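Local coordinates for AvtR (Acidianus filamentous virus 6, PDB 4HV0), which acts as a transcriptional regulator of a hyperthermophilic archaeal virus, probably binding DNA through its ribbon-helix-helix fold, at residues Y10-K15 with E94-T99. Numbering follows the deposited sequence.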
ATOM      1  N   TYR A  10      -7.162   2.332  -3.777  1.00 70.61           N
ATOM      2  CA  TYR A  10      -7.422   3.114  -2.576  1.00 70.21           C
ATOM      3  C   TYR A  10      -8.799   2.790  -1.995  1.00 80.23           C
ATOM      4  O   TYR A  10      -8.926   2.612  -0.781  1.00 86.04           O
ATOM      5  CB  TYR A  10      -7.325   4.594  -2.865  1.00 73.77           C
ATOM      6  CG  TYR A  10      -7.497   5.445  -1.627  1.00 83.92           C
ATOM      7  CD1 TYR A  10      -6.475   5.551  -0.689  1.00 84.39           C
ATOM      8  CD2 TYR A  10      -8.689   6.132  -1.390  1.00 80.79           C
ATOM      9  CE1 TYR A  10      -6.630   6.321   0.453  1.00 86.93           C
ATOM     10  CE2 TYR A  10      -8.844   6.914  -0.257  1.00 80.65           C
ATOM     11  CZ  TYR A  10      -7.814   7.006   0.666  1.00 87.00           C
ATOM     12  OH  TYR A  10      -7.968   7.776   1.794  1.00 88.36           O
ATOM     13  N   GLU A  11      -9.822   2.685  -2.850  1.00 86.20           N
ATOM     14  CA  GLU A  11     -11.157   2.343  -2.361  1.00 94.65           C
ATOM     15  C   GLU A  11     -11.055   1.041  -1.577  1.00 93.61           C
ATOM     16  O   GLU A  11     -11.500   0.964  -0.420  1.00 94.63           O
ATOM     17  CB  GLU A  11     -12.202   2.209  -3.491  1.00 92.45           C
ATOM     18  CG  GLU A  11     -12.441   3.450  -4.344  1.00 98.05           C
ATOM     19  CD  GLU A  11     -12.644   4.739  -3.556  1.00104.21           C
ATOM     20  OE1 GLU A  11     -13.265   4.730  -2.475  1.00109.59           O
ATOM     21  OE2 GLU A  11     -12.166   5.798  -4.022  1.00117.30           O
ATOM     22  N   PHE A  12     -10.440   0.039  -2.200  1.00 87.86           N
ATOM     23  CA  PHE A  12     -10.264  -1.252  -1.560  1.00 81.72           C
ATOM     24  C   PHE A  12      -9.564  -1.151  -0.211  1.00 77.03           C
ATOM     25  O   PHE A  12     -10.021  -1.721   0.760  1.00 79.11           O
ATOM     26  CB  PHE A  12      -9.480  -2.192  -2.451  1.00 80.90           C
ATOM     27  CG  PHE A  12      -9.053  -3.439  -1.742  1.00 89.08           C
ATOM     28  CD1 PHE A  12      -9.923  -4.519  -1.631  1.00 88.13           C
ATOM     29  CD2 PHE A  12      -7.792  -3.529  -1.152  1.00 90.59           C
ATOM     30  CE1 PHE A  12      -9.545  -5.675  -0.969  1.00 78.82           C
ATOM     31  CE2 PHE A  12      -7.408  -4.686  -0.480  1.00 91.56           C
ATOM     32  CZ  PHE A  12      -8.290  -5.758  -0.391  1.00 85.65           C
ATOM     33  N   LEU A  13      -8.469  -0.415  -0.147  1.00 72.66           N
ATOM     34  CA  LEU A  13      -7.755  -0.241   1.111  1.00 72.24           C
ATOM     35  C   LEU A  13      -8.568   0.510   2.145  1.00 79.57           C
ATOM     36  O   LEU A  13      -8.510   0.202   3.333  1.00 84.04           O
ATOM     37  CB  LEU A  13      -6.463   0.531   0.878  1.00 73.14           C
ATOM     38  CG  LEU A  13      -5.343  -0.186   0.111  1.00 73.90           C
ATOM     39  CD1 LEU A  13      -4.209   0.803  -0.202  1.00 75.83           C
ATOM     40  CD2 LEU A  13      -4.818  -1.417   0.846  1.00 66.94           C
ATOM     41  N   LYS A  14      -9.337   1.495   1.701  1.00 89.52           N
ATOM     42  CA  LYS A  14     -10.156   2.289   2.615  1.00 97.04           C
ATOM     43  C   LYS A  14     -11.249   1.426   3.272  1.00 94.96           C
ATOM     44  O   LYS A  14     -11.516   1.588   4.467  1.00 92.40           O
ATOM     45  CB  LYS A  14     -10.777   3.482   1.878  1.00101.70           C
ATOM     46  CG  LYS A  14     -11.261   4.606   2.788  1.00102.14           C
ATOM     47  CD  LYS A  14     -11.358   5.942   2.066  1.00103.45           C
ATOM     48  CE  LYS A  14     -12.396   5.951   0.951  1.00101.24           C
ATOM     49  NZ  LYS A  14     -13.754   6.041   1.549  1.00 93.88           N
ATOM     50  N   LYS A  15     -11.858   0.523   2.489  1.00 91.18           N
ATOM     51  CA  LYS A  15     -12.881  -0.400   2.994  1.00 96.66           C
ATOM     52  C   LYS A  15     -12.335  -1.373   4.006  1.00 98.41           C
ATOM     53  O   LYS A  15     -12.986  -1.605   5.008  1.00107.62           O
ATOM     54  CB  LYS A  15     -13.558  -1.195   1.867  1.00 97.53           C
ATOM     55  CG  LYS A  15     -14.512  -0.384   0.992  1.00113.55           C
ATOM     56  CD  LYS A  15     -14.701  -1.019  -0.385  1.00117.77           C
ATOM     57  CE  LYS A  15     -15.586  -0.138  -1.275  1.00117.04           C
ATOM     58  NZ  LYS A  15     -15.708  -0.551  -2.705  1.00118.34           N
ATOM     59  N   GLU A  94      -3.149  -6.595  -8.215  1.00 64.35           N
ATOM     60  CA  GLU A  94      -3.249  -8.014  -8.533  1.00 63.65           C
ATOM     61  C   GLU A  94      -3.795  -8.843  -7.375  1.00 63.95           C
ATOM     62  O   GLU A  94      -4.393  -9.895  -7.567  1.00 70.95           O
ATOM     63  CB  GLU A  94      -1.874  -8.563  -8.909  1.00 62.74           C
ATOM     64  CG  GLU A  94      -1.334  -8.011 -10.220  1.00 63.58           C
ATOM     65  CD  GLU A  94      -0.022  -8.639 -10.620  1.00 73.95           C
ATOM     66  OE1 GLU A  94       0.406  -9.646  -9.975  1.00 90.44           O
ATOM     67  OE2 GLU A  94       0.575  -8.150 -11.597  1.00 78.02           O
HETATM   68  N   MSE A  95      -3.519  -8.387  -6.170  1.00 72.87           N
HETATM   69  CA  MSE A  95      -3.963  -9.041  -4.967  1.00 73.01           C
HETATM   70  C   MSE A  95      -5.446  -8.820  -4.823  1.00 78.68           C
HETATM   71  O   MSE A  95      -6.165  -9.739  -4.473  1.00 92.02           O
HETATM   72  CB  MSE A  95      -3.174  -8.337  -3.887  1.00 63.85           C
HETATM   73  CG  MSE A  95      -3.217  -9.150  -2.637  1.00 68.42           C
HETATM   74 SE   MSE A  95      -2.774  -7.830  -1.273  0.50 75.33          SE
HETATM   75  CE  MSE A  95      -4.519  -6.972  -1.007  1.00 76.04           C
ATOM     76  N   ILE A  96      -5.916  -7.604  -5.104  1.00 81.20           N
ATOM     77  CA  ILE A  96      -7.347  -7.301  -5.128  1.00 80.28           C
ATOM     78  C   ILE A  96      -8.036  -8.271  -6.083  1.00 85.76           C
ATOM     79  O   ILE A  96      -8.872  -9.082  -5.662  1.00 79.94           O
ATOM     80  CB  ILE A  96      -7.621  -5.859  -5.631  1.00 87.22           C
ATOM     81  CG1 ILE A  96      -6.955  -4.784  -4.755  1.00 87.12           C
ATOM     82  CG2 ILE A  96      -9.115  -5.595  -5.758  1.00 85.92           C
ATOM     83  CD1 ILE A  96      -6.830  -5.119  -3.302  1.00 74.06           C
HETATM   84  N   MSE A  97      -7.623  -8.221  -7.353  1.00 87.82           N
HETATM   85  CA  MSE A  97      -8.208  -9.032  -8.417  1.00 90.59           C
HETATM   86  C   MSE A  97      -8.296 -10.507  -8.100  1.00 94.68           C
HETATM   87  O   MSE A  97      -9.224 -11.186  -8.555  1.00106.56           O
HETATM   88  CB  MSE A  97      -7.425  -8.822  -9.702  1.00104.38           C
HETATM   89  CG  MSE A  97      -7.945  -7.516 -10.303  1.00108.39           C
HETATM   90 SE   MSE A  97      -9.351  -7.833 -11.671  0.50135.19          SE
HETATM   91  CE  MSE A  97     -10.731  -8.975 -10.822  1.00105.01           C
ATOM     92  N   ILE A  98      -7.357 -11.015  -7.305  1.00 95.72           N
ATOM     93  CA  ILE A  98      -7.473 -12.356  -6.734  1.00 92.19           C
ATOM     94  C   ILE A  98      -8.414 -12.296  -5.502  1.00 93.44           C
ATOM     95  O   ILE A  98      -7.970 -12.501  -4.369  1.00 80.38           O
ATOM     96  CB  ILE A  98      -6.094 -12.925  -6.331  1.00 96.36           C
ATOM     97  CG1 ILE A  98      -5.178 -13.081  -7.547  1.00 88.89           C
ATOM     98  CG2 ILE A  98      -6.259 -14.292  -5.688  1.00 95.33           C
ATOM     99  CD1 ILE A  98      -3.752 -13.346  -7.145  1.00 90.48           C
ATOM    100  N   THR A  99      -9.688 -11.924  -5.721  1.00 97.88           N
ATOM    101  CA  THR A  99     -10.768 -12.057  -4.726  1.00 94.26           C
ATOM    102  C   THR A  99     -12.109 -12.359  -5.411  1.00 93.29           C
ATOM    103  O   THR A  99     -12.695 -11.491  -6.067  1.00 85.13           O
ATOM    104  CB  THR A  99     -10.930 -10.777  -3.883  1.00 88.66           C
ATOM    105  OG1 THR A  99      -9.775 -10.592  -3.051  1.00 79.86           O
ATOM    106  CG2 THR A  99     -12.193 -10.842  -3.004  1.00 83.83           C
TER
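Phe12 of helix 7-19 reaches across to Ile96 and Met95 near the C-terminal end of helix 88-97, in a wholly apolar contact without hydrogen bonds between the two segments. The backbones come nearest at Phe12 and Ile96, whose CA atoms lie 7.6 Å apart, and the two side chains approach from opposite directions. The aromatic ring offers a broad flat surface, and CG1 of Ile96 sits over one face of it, offset toward the rim and 3.9 Å from Phe12 CG, where an apolar branched side chain can lie against the ring. The delta methyl of Ile96 lies over the same face, although its modelled separation is too short to be trusted. Helix 7-19 is the first helix of the ribbon-helix-helix unit, following strand 3-6, so the contact joins the last helix of the chain to that unit. Met95, a selenomethionine, comes in at about a right angle to Phe12: its chain bends at the last torsion (chi3 82°), bringing CE to 3.7 Å from Phe12 CE2, obliquely to the ring. A long, unbranched side chain suits this place, since Met95 can meet the ring with its terminal methyl while also packing on Ile31 and Tyr35 of helix 24-36.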